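Prophenoloxidase b (Marsupenaeus japonicus, PDB 3WKY) is a type 3 copper protein, probably the precursor of a phenoloxidase that hydroxylates monophenols and oxidises o-diphenols at a dinuclear copper site. Local coordinates at residues P182-R190 and R232-L242; N478-S486 and P575-G583. All coordinates share one frame; numbering follows the deposited sequence. Where two conformers were deposited one is given.

Interaction 1: residues P182-R190 and R232-L242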
loop_
_atom_site.group_PDB
_atom_site.type_symbol
_atom_site.label_atom_id
_atom_site.label_comp_id
_atom_site.label_asym_id
_atom_site.label_seq_id
_atom_site.Cartn_x
_atom_site.Cartn_y
_atom_site.Cartn_z
ATOM N N PRO A 182 18.091 18.791 6.784
ATOM C CA PRO A 182 17.950 20.143 6.223
ATOM C C PRO A 182 17.116 21.068 7.124
ATOM O O PRO A 182 17.447 22.250 7.233
ATOM C CB PRO A 182 17.226 19.890 4.901
ATOM C CG PRO A 182 17.713 18.535 4.471
ATOM C CD PRO A 182 17.883 17.742 5.766
ATOM N N GLU A 183 16.078 20.550 7.775
ATOM C CA GLU A 183 15.243 21.421 8.617
ATOM C C GLU A 183 16.003 22.035 9.783
ATOM O O GLU A 183 15.614 23.082 10.300
ATOM C CB GLU A 183 14.015 20.678 9.137
ATOM C CG GLU A 183 13.025 20.330 8.046
ATOM C CD GLU A 183 12.427 21.558 7.378
ATOM O OE1 GLU A 183 12.412 22.661 7.990
ATOM O OE2 GLU A 183 11.954 21.409 6.233
ATOM N N HIS A 184 17.084 21.384 10.206
ATOM C CA HIS A 184 17.890 21.923 11.298
ATOM C C HIS A 184 18.649 23.190 10.885
ATOM O O HIS A 184 19.045 23.967 11.757
ATOM C CB HIS A 184 18.848 20.867 11.864
ATOM C CG HIS A 184 19.512 21.286 13.137
ATOM N ND1 HIS A 184 20.818 21.724 13.182
ATOM C CD2 HIS A 184 19.044 21.360 14.407
ATOM C CE1 HIS A 184 21.131 22.037 14.429
ATOM N NE2 HIS A 184 20.073 21.828 15.191
ATOM N N ARG A 185 18.831 23.403 9.577
ATOM C CA ARG A 185 19.529 24.595 9.075
ATOM C C ARG A 185 18.823 25.887 9.487
ATOM O O ARG A 185 19.449 26.951 9.539
ATOM C CB ARG A 185 19.716 24.577 7.536
ATOM C CG ARG A 185 20.704 23.508 6.988
ATOM C CD ARG A 185 21.565 24.027 5.793
ATOM N NE ARG A 185 20.822 24.367 4.565
ATOM C CZ ARG A 185 20.357 23.484 3.678
ATOM N NH1 ARG A 185 20.505 22.163 3.861
ATOM N NH2 ARG A 185 19.717 23.915 2.603
ATOM N N VAL A 186 17.527 25.803 9.776
ATOM C CA VAL A 186 16.765 27.000 10.139
ATOM C C VAL A 186 16.295 26.938 11.603
ATOM O O VAL A 186 15.472 27.736 12.057
ATOM C CB VAL A 186 15.660 27.331 9.054
ATOM C CG1 VAL A 186 14.652 26.219 8.901
ATOM C CG2 VAL A 186 14.978 28.688 9.277
ATOM N N SER A 187 16.872 26.013 12.366
ATOM C CA SER A 187 16.515 25.887 13.773
ATOM C C SER A 187 16.900 27.130 14.588
ATOM O O SER A 187 16.218 27.463 15.552
ATOM C CB SER A 187 17.102 24.614 14.401
ATOM O OG SER A 187 18.501 24.711 14.577
ATOM N N TYR A 188 17.970 27.830 14.200
ATOM C CA TYR A 188 18.343 29.052 14.933
ATOM C C TYR A 188 17.196 30.069 14.948
ATOM O O TYR A 188 17.022 30.823 15.912
ATOM C CB TYR A 188 19.608 29.710 14.352
ATOM C CG TYR A 188 19.366 30.310 12.999
ATOM C CD1 TYR A 188 19.497 29.542 11.856
ATOM C CD2 TYR A 188 18.985 31.647 12.858
ATOM C CE1 TYR A 188 19.258 30.071 10.624
ATOM C CE2 TYR A 188 18.749 32.186 11.618
ATOM C CZ TYR A 188 18.891 31.390 10.506
ATOM O OH TYR A 188 18.654 31.902 9.260
ATOM N N TRP A 189 16.412 30.083 13.873
ATOM C CA TRP A 189 15.341 31.056 13.709
ATOM C C TRP A 189 14.083 30.556 14.412
ATOM O O TRP A 189 13.477 31.288 15.198
ATOM C CB TRP A 189 15.106 31.288 12.215
ATOM C CG TRP A 189 14.382 32.562 11.797
ATOM C CD1 TRP A 189 14.953 33.778 11.505
ATOM C CD2 TRP A 189 12.971 32.717 11.557
ATOM N NE1 TRP A 189 13.979 34.678 11.112
ATOM C CE2 TRP A 189 12.756 34.055 11.143
ATOM C CE3 TRP A 189 11.868 31.853 11.653
ATOM C CZ2 TRP A 189 11.479 34.552 10.834
ATOM C CZ3 TRP A 189 10.607 32.343 11.353
ATOM C CH2 TRP A 189 10.424 33.675 10.931
ATOM N N ARG A 190 13.698 29.301 14.162
ATOM C CA ARG A 190 12.523 28.740 14.821
ATOM C C ARG A 190 12.673 28.719 16.349
ATOM O O ARG A 190 11.697 28.896 17.081
ATOM C CB ARG A 190 12.243 27.306 14.317
ATOM C CG ARG A 190 11.784 27.214 12.852
ATOM C CD ARG A 190 11.114 25.840 12.608
ATOM N NE ARG A 190 12.057 24.798 13.015
ATOM C CZ ARG A 190 12.876 24.160 12.178
ATOM N NH1 ARG A 190 12.814 24.375 10.867
ATOM N NH2 ARG A 190 13.737 23.271 12.653
ATOM N N ARG A 232 7.975 35.361 6.476
ATOM C CA ARG A 232 9.354 35.614 6.888
ATOM C C ARG A 232 10.140 34.321 7.071
ATOM O O ARG A 232 11.327 34.258 6.765
ATOM C CB ARG A 232 9.403 36.505 8.140
ATOM C CG ARG A 232 9.174 37.993 7.771
ATOM C CD ARG A 232 8.919 38.858 8.988
ATOM N NE ARG A 232 8.771 40.257 8.575
ATOM C CZ ARG A 232 9.772 41.128 8.511
ATOM N NH1 ARG A 232 11.006 40.761 8.837
ATOM N NH2 ARG A 232 9.531 42.376 8.111
ATOM N N TYR A 233 9.468 33.279 7.536
ATOM C CA TYR A 233 10.106 31.981 7.630
ATOM C C TYR A 233 10.573 31.525 6.259
ATOM O O TYR A 233 11.705 31.056 6.104
ATOM C CB TYR A 233 9.112 30.984 8.187
ATOM C CG TYR A 233 9.627 29.574 8.383
ATOM C CD1 TYR A 233 10.683 29.302 9.256
ATOM C CD2 TYR A 233 9.014 28.505 7.731
ATOM C CE1 TYR A 233 11.123 27.983 9.474
ATOM C CE2 TYR A 233 9.450 27.187 7.933
ATOM C CZ TYR A 233 10.499 26.939 8.808
ATOM O OH TYR A 233 10.918 25.640 9.023
ATOM N N ASN A 234 9.700 31.657 5.261
ATOM C CA ASN A 234 10.087 31.281 3.909
ATOM C C ASN A 234 11.248 32.102 3.364
ATOM O O ASN A 234 12.054 31.597 2.595
ATOM C CB ASN A 234 8.907 31.366 2.945
ATOM C CG ASN A 234 8.083 30.093 2.921
ATOM O OD1 ASN A 234 8.589 28.996 3.226
ATOM N ND2 ASN A 234 6.810 30.221 2.536
ATOM N N MET A 235 11.333 33.380 3.743
ATOM C CA MET A 235 12.457 34.172 3.286
ATOM C C MET A 235 13.743 33.665 3.908
ATOM O O MET A 235 14.805 33.675 3.281
ATOM C CB MET A 235 12.239 35.655 3.605
ATOM C CG MET A 235 10.965 36.170 3.002
ATOM S SD MET A 235 10.761 37.957 3.173
ATOM C CE MET A 235 8.996 37.997 2.941
ATOM N N GLU A 236 13.642 33.194 5.143
ATOM C CA GLU A 236 14.785 32.611 5.802
ATOM C C GLU A 236 15.158 31.285 5.102
ATOM O O GLU A 236 16.349 30.995 4.887
ATOM C CB GLU A 236 14.451 32.404 7.287
ATOM C CG GLU A 236 15.615 32.483 8.230
ATOM C CD GLU A 236 16.186 33.890 8.425
ATOM O OE1 GLU A 236 15.650 34.906 7.896
ATOM O OE2 GLU A 236 17.212 33.962 9.125
ATOM N N ARG A 237 14.152 30.489 4.730
ATOM C CA ARG A 237 14.421 29.220 4.036
ATOM C C ARG A 237 15.123 29.466 2.689
ATOM O O ARG A 237 16.123 28.821 2.368
ATOM C CB ARG A 237 13.133 28.411 3.844
ATOM C CG ARG A 237 12.483 27.972 5.178
ATOM C CD ARG A 237 11.169 27.207 4.955
ATOM N NE ARG A 237 11.410 25.891 4.354
ATOM C CZ ARG A 237 11.714 24.791 5.043
ATOM N NH1 ARG A 237 11.837 24.827 6.367
ATOM N NH2 ARG A 237 11.926 23.646 4.403
ATOM N N LEU A 238 14.598 30.402 1.908
ATOM C CA LEU A 238 15.237 30.749 0.633
ATOM C C LEU A 238 16.683 31.214 0.849
ATOM O O LEU A 238 17.575 30.874 0.059
ATOM C CB LEU A 238 14.421 31.805 -0.136
ATOM C CG LEU A 238 13.066 31.315 -0.673
ATOM C CD1 LEU A 238 12.204 32.479 -1.168
ATOM C CD2 LEU A 238 13.250 30.290 -1.795
ATOM N N SER A 239 16.919 31.970 1.923
ATOM C CA SER A 239 18.274 32.428 2.257
ATOM C C SER A 239 19.224 31.272 2.514
ATOM O O SER A 239 20.438 31.420 2.408
ATOM C CB SER A 239 18.269 33.334 3.497
ATOM O OG SER A 239 17.503 34.508 3.289
ATOM N N LEU A 240 18.668 30.121 2.876
ATOM C CA LEU A 240 19.463 28.980 3.289
ATOM C C LEU A 240 19.489 27.877 2.222
ATOM O O LEU A 240 19.929 26.752 2.491
ATOM C CB LEU A 240 18.875 28.427 4.597
ATOM C CG LEU A 240 19.060 29.337 5.813
ATOM C CD1 LEU A 240 18.110 28.939 6.954
ATOM C CD2 LEU A 240 20.487 29.245 6.285
ATOM N N ASN A 241 19.012 28.197 1.021
ATOM C CA ASN A 241 18.882 27.202 -0.050
ATOM C C ASN A 241 17.943 26.053 0.310
ATOM O O ASN A 241 18.135 24.929 -0.143
ATOM C CB ASN A 241 20.258 26.666 -0.496
ATOM C CG ASN A 241 21.018 27.670 -1.349
ATOM O OD1 ASN A 241 20.417 28.392 -2.133
ATOM N ND2 ASN A 241 22.340 27.726 -1.190
ATOM N N LEU A 242 16.933 26.340 1.124
ATOM C CA LEU A 242 15.862 25.376 1.387
ATOM C C LEU A 242 14.653 25.702 0.519
ATOM O O LEU A 242 14.462 26.847 0.112
ATOM C CB LEU A 242 15.446 25.411 2.860
ATOM C CG LEU A 242 16.476 24.963 3.883
ATOM C CD1 LEU A 242 16.008 25.342 5.289
ATOM C CD2 LEU A 242 16.702 23.465 3.781
HETATM O O HOH W 1 15.405 37.026 9.926
#
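Glu-183 and Arg-237 meet end-on in a salt bridge of two hydrogen bonds. Arg-237 NH1 lies 2.8 Å from Glu-183 OE1, on its syn lone pair. Arg-237 NH2 lies 2.9 Å from Glu-183 OE2. Their flat groups are nearly coplanar, 18° apart. Arg-237 NE bonds the carbonyl of Lys-243. The chain of Arg-190 bends at chi3 (-55°), which brings its NH1 to Tyr-233 OH at 2.9 Å. NH1 and NH2 both reach Glu-183 O, and Arg-190 NH1 forms a salt bridge with Glu-183 OE1 at 3.4 Å. An alanine in place of Arg-190 removes both nitrogens, which would probably leave Glu-183 O without its side-chain donors and Glu-183 OE1 with one positive neighbour fewer. Trp-189 has CG anti to the backbone N (chi1 -160°), which lays its indole against Glu-236. Glu-236 CG sits over the five-membered ring, 3.8 Å from its centroid. Tyr-188 OH donates to Glu-236 OE2 at 2.5 Å, on the anti side. A water links Trp-189 NE1 to Glu-236 OE1, which also accepts from Arg-582 N. Arg-185 grips Leu-240 O side-on with NE and NH2, within the Schellman motif ending helix 218-239 (Asn-241 is C-prime). Leu-242 CD2 covers one guanidinium face. Val-186 CB packs against Leu-240 CD1 at 3.6 Å. The contact joins two helical segments of the copper-containing domain. The Glu-183 carboxylate is met by arginines, the buried one of Glu-236 by neutral donors.

Interaction 2: residues N478-S486 and P575-G583. Unlike the reference sequence in segment 575-583: Arg-576 (reference Gln). With NAG (2-acetamido-2-deoxy-beta-D-glucopyranose), chain F.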
loop_
_atom_site.group_PDB
_atom_site.type_symbol
_atom_site.label_atom_id
_atom_site.label_comp_id
_atom_site.label_asym_id
_atom_site.label_seq_id
_atom_site.Cartn_x
_atom_site.Cartn_y
_atom_site.Cartn_z
ATOM N N ASN A 478 23.878 32.461 20.712
ATOM C CA ASN A 478 23.986 33.261 19.496
ATOM C C ASN A 478 22.629 33.553 18.874
ATOM O O ASN A 478 21.727 32.717 18.915
ATOM C CB ASN A 478 24.885 32.551 18.487
ATOM C CG ASN A 478 26.320 32.464 18.959
ATOM O OD1 ASN A 478 26.918 33.472 19.336
ATOM N ND2 ASN A 478 26.874 31.257 18.959
ATOM N N PHE A 479 22.498 34.740 18.294
ATOM C CA PHE A 479 21.249 35.178 17.683
ATOM C C PHE A 479 21.560 35.804 16.338
ATOM O O PHE A 479 22.598 36.459 16.180
ATOM C CB PHE A 479 20.595 36.268 18.536
ATOM C CG PHE A 479 20.103 35.793 19.861
ATOM C CD1 PHE A 479 20.982 35.592 20.916
ATOM C CD2 PHE A 479 18.749 35.559 20.063
ATOM C CE1 PHE A 479 20.523 35.140 22.151
ATOM C CE2 PHE A 479 18.282 35.116 21.293
ATOM C CZ PHE A 479 19.173 34.909 22.341
ATOM N N LEU A 480 20.658 35.643 15.375
ATOM C CA LEU A 480 20.775 36.424 14.149
ATOM C C LEU A 480 20.575 37.882 14.549
ATOM O O LEU A 480 19.809 38.170 15.474
ATOM C CB LEU A 480 19.704 36.016 13.137
ATOM C CG LEU A 480 19.947 36.602 11.753
ATOM C CD1 LEU A 480 21.135 35.884 11.144
ATOM C CD2 LEU A 480 18.716 36.527 10.851
ATOM N N GLU A 481 21.260 38.796 13.859
ATOM C CA GLU A 481 21.156 40.215 14.162
ATOM C C GLU A 481 21.415 41.002 12.889
ATOM O O GLU A 481 21.830 40.427 11.883
ATOM C CB GLU A 481 22.176 40.610 15.243
ATOM C CG GLU A 481 21.592 40.767 16.646
ATOM C CD GLU A 481 20.699 41.995 16.781
ATOM O OE1 GLU A 481 20.490 42.721 15.775
ATOM O OE2 GLU A 481 20.205 42.241 17.904
ATOM N N HIS A 482 21.173 42.312 12.930
ATOM C CA HIS A 482 21.396 43.163 11.768
ATOM C C HIS A 482 21.731 44.567 12.265
ATOM O O HIS A 482 21.295 44.951 13.345
ATOM C CB HIS A 482 20.120 43.231 10.924
ATOM C CG HIS A 482 19.000 43.966 11.592
ATOM N ND1 HIS A 482 18.806 45.326 11.443
ATOM C CD2 HIS A 482 18.027 43.543 12.436
ATOM C CE1 HIS A 482 17.757 45.701 12.150
ATOM N NE2 HIS A 482 17.266 44.636 12.766
ATOM N N PRO A 483 22.509 45.334 11.482
ATOM C CA PRO A 483 22.743 46.759 11.783
ATOM C C PRO A 483 21.470 47.580 11.614
ATOM O O PRO A 483 20.623 47.200 10.795
ATOM C CB PRO A 483 23.749 47.187 10.703
ATOM C CG PRO A 483 24.403 45.926 10.251
ATOM C CD PRO A 483 23.345 44.850 10.368
ATOM N N ASP A 484 21.329 48.685 12.349
ATOM C CA ASP A 484 20.242 49.628 12.074
ATOM C C ASP A 484 20.304 50.094 10.623
ATOM O O ASP A 484 21.379 50.143 10.020
ATOM C CB ASP A 484 20.325 50.872 12.971
ATOM C CG ASP A 484 20.054 50.576 14.436
ATOM O OD1 ASP A 484 19.447 49.530 14.749
ATOM O OD2 ASP A 484 20.443 51.416 15.279
ATOM N N PHE A 485 19.149 50.437 10.062
ATOM C CA PHE A 485 19.108 51.074 8.758
ATOM C C PHE A 485 18.007 52.117 8.729
ATOM O O PHE A 485 17.114 52.122 9.581
ATOM C CB PHE A 485 18.908 50.054 7.622
ATOM C CG PHE A 485 17.609 49.292 7.695
ATOM C CD1 PHE A 485 17.514 48.133 8.454
ATOM C CD2 PHE A 485 16.497 49.710 6.971
ATOM C CE1 PHE A 485 16.323 47.423 8.523
ATOM C CE2 PHE A 485 15.303 49.004 7.030
ATOM C CZ PHE A 485 15.217 47.854 7.809
ATOM N N SER A 486 18.085 53.026 7.761
ATOM C CA SER A 486 16.992 53.956 7.537
ATOM C C SER A 486 16.603 53.934 6.067
ATOM O O SER A 486 17.312 53.369 5.232
ATOM C CB SER A 486 17.391 55.372 7.939
ATOM O OG SER A 486 18.247 55.927 6.962
ATOM N N PRO A 575 10.561 40.405 16.805
ATOM C CA PRO A 575 11.921 40.585 17.340
ATOM C C PRO A 575 12.774 41.516 16.482
ATOM O O PRO A 575 12.916 41.282 15.277
ATOM C CB PRO A 575 12.507 39.170 17.296
ATOM C CG PRO A 575 11.317 38.276 17.373
ATOM C CD PRO A 575 10.243 38.981 16.577
ATOM N N ARG A 576 13.344 42.557 17.090
ATOM C CA ARG A 576 14.159 43.492 16.319
ATOM C C ARG A 576 15.302 42.757 15.633
ATOM O O ARG A 576 15.658 43.079 14.494
ATOM C CB ARG A 576 14.703 44.645 17.189
ATOM C CG ARG A 576 15.476 45.687 16.361
ATOM C CD ARG A 576 16.612 46.376 17.146
ATOM N NE ARG A 576 17.622 46.942 16.247
ATOM C CZ ARG A 576 18.654 46.256 15.747
ATOM N NH1 ARG A 576 18.822 44.973 16.062
ATOM N NH2 ARG A 576 19.524 46.847 14.931
ATOM N N ASN A 577 15.856 41.750 16.307
ATOM C CA ASN A 577 16.995 41.026 15.748
ATOM C C ASN A 577 16.636 40.181 14.521
ATOM O O ASN A 577 17.525 39.799 13.742
ATOM C CB ASN A 577 17.707 40.185 16.813
ATOM C CG ASN A 577 16.899 38.963 17.237
ATOM O OD1 ASN A 577 15.891 39.089 17.923
ATOM N ND2 ASN A 577 17.351 37.777 16.834
ATOM N N LEU A 578 15.341 39.912 14.339
ATOM C CA LEU A 578 14.869 39.181 13.146
ATOM C C LEU A 578 14.117 40.088 12.185
ATOM O O LEU A 578 13.346 39.629 11.343
ATOM C CB LEU A 578 13.987 37.978 13.537
ATOM C CG LEU A 578 14.613 36.957 14.488
ATOM C CD1 LEU A 578 13.616 35.812 14.763
ATOM C CD2 LEU A 578 15.935 36.393 13.942
ATOM N N GLN A 579 14.347 41.393 12.298
ATOM C CA GLN A 579 13.644 42.346 11.457
ATOM C C GLN A 579 14.045 42.237 9.983
ATOM O O GLN A 579 13.259 42.561 9.091
ATOM C CB GLN A 579 13.925 43.757 11.973
ATOM C CG GLN A 579 13.255 44.869 11.224
ATOM C CD GLN A 579 13.462 46.178 11.960
ATOM O OE1 GLN A 579 14.384 46.286 12.779
ATOM N NE2 GLN A 579 12.600 47.164 11.702
ATOM N N VAL A 580 15.271 41.787 9.731
ATOM C CA VAL A 580 15.788 41.667 8.373
ATOM C C VAL A 580 15.968 40.180 8.075
ATOM O O VAL A 580 16.596 39.470 8.861
ATOM C CB VAL A 580 17.143 42.412 8.252
ATOM C CG1 VAL A 580 17.792 42.198 6.866
ATOM C CG2 VAL A 580 16.941 43.922 8.533
ATOM N N PRO A 581 15.409 39.698 6.952
ATOM C CA PRO A 581 15.673 38.297 6.566
ATOM C C PRO A 581 17.181 38.050 6.437
ATOM O O PRO A 581 17.920 38.978 6.114
ATOM C CB PRO A 581 14.993 38.178 5.197
ATOM C CG PRO A 581 13.864 39.180 5.256
ATOM C CD PRO A 581 14.445 40.354 6.047
ATOM N N ARG A 582 17.626 36.823 6.694
ATOM C CA ARG A 582 19.057 36.493 6.702
ATOM C C ARG A 582 19.794 36.937 5.443
ATOM O O ARG A 582 20.876 37.536 5.522
ATOM C CB ARG A 582 19.250 34.981 6.887
ATOM C CG ARG A 582 20.705 34.503 6.917
ATOM C CD ARG A 582 20.740 32.979 6.720
ATOM N NE ARG A 582 22.068 32.365 6.806
ATOM C CZ ARG A 582 22.912 32.217 5.783
ATOM N NH1 ARG A 582 22.602 32.670 4.572
ATOM N NH2 ARG A 582 24.086 31.621 5.971
ATOM N N GLY A 583 19.215 36.649 4.281
ATOM C CA GLY A 583 19.904 36.909 3.029
ATOM C C GLY A 583 21.026 35.903 2.823
ATOM O O GLY A 583 21.155 34.927 3.580
HETATM C C1 NAG F . 17.975 50.417 17.812
HETATM C C2 NAG F . 18.925 51.475 18.379
HETATM C C3 NAG F . 20.252 50.822 18.746
HETATM C C4 NAG F . 20.006 49.700 19.744
HETATM C C5 NAG F . 18.911 48.751 19.264
HETATM C C6 NAG F . 18.496 47.822 20.399
HETATM C C7 NAG F . 18.805 53.841 17.836
HETATM C C8 NAG F . 19.506 54.953 17.112
HETATM N N2 NAG F . 19.115 52.595 17.469
HETATM O O3 NAG F . 21.124 51.769 19.317
HETATM O O4 NAG F . 21.198 48.973 19.947
HETATM O O5 NAG F . 17.759 49.448 18.824
HETATM O O6 NAG F . 17.611 48.520 21.248
HETATM O O7 NAG F . 17.989 54.094 18.723
HETATM O O HOH W 2 18.084 43.585 18.632
#
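Arg-576 is held by two acidic side chains of segment 478-486. Its NH2 donates to Asp-484 OD1 at 2.7 Å, arriving on the anti side and out of the carboxylate plane. Its NH1 lies 2.8 Å from Glu-481 OE1, on the syn lone pair. The anti lone pair of that oxygen takes the backbone N of His-482. Glu-481 OE2 is paired with Lys-453, and a water joins it to Arg-576 NH1. Arg-576 NH2 also bonds His-482 O at 3.0 Å. These bonds keep the guanidinium flat on the His-482 ring, with centres 4.0 Å apart and planes at 6°. His-482 has CG between the backbone N and the carbonyl carbon (chi1 68°), which turns its ring toward this cation. Its NE2 makes a weak bond to Arg-576 O. Asn-577 ND2 donates to Leu-480 O at 2.8 Å, nearly in its own amide plane. Val-580 CG2 covers the opposite face of His-482, 3.8 Å from the ring centroid, and touches Phe-485 CE1 at 3.6 Å. Leu-480 CB rests on Leu-578 CD2. Beyond the salt bridges, N2 of the NAG donates to Asp-484 OD2, and Arg-576 NE bonds glycosylated Asn-550. The contact lies in the Ig-like domain, where the chain passes from strand 472-481 to strand 485-493, in two different sheets. Val-580 also touches strands 445-456 and 655-664, and Leu-578 leans on helix 193-205.

In the fold
From the N terminus, interaction 1 comes first. It closes a loop of 41 residues that holds helix 193-205 and most of helix 218-239, and with them the copper-site residues His-199, His-203 and His-226. Interaction 2 follows much later and closes a loop of 88 residues, including strands 501-509, 528-534 and 541-548. The two loops are in series and neither nest nor cross. The centres of the two contacts are about 14 Å apart, and the contacts touch. Arg-232 NH1 probably bonds Gln-579 O, Ser-239 OG probably bonds Gly-583 N, and Glu-236 packs on Leu-480. Segment 575-583 therefore ties the end of helix 218-239, in the copper-containing domain, to strand 472-481 of the Ig-like domain.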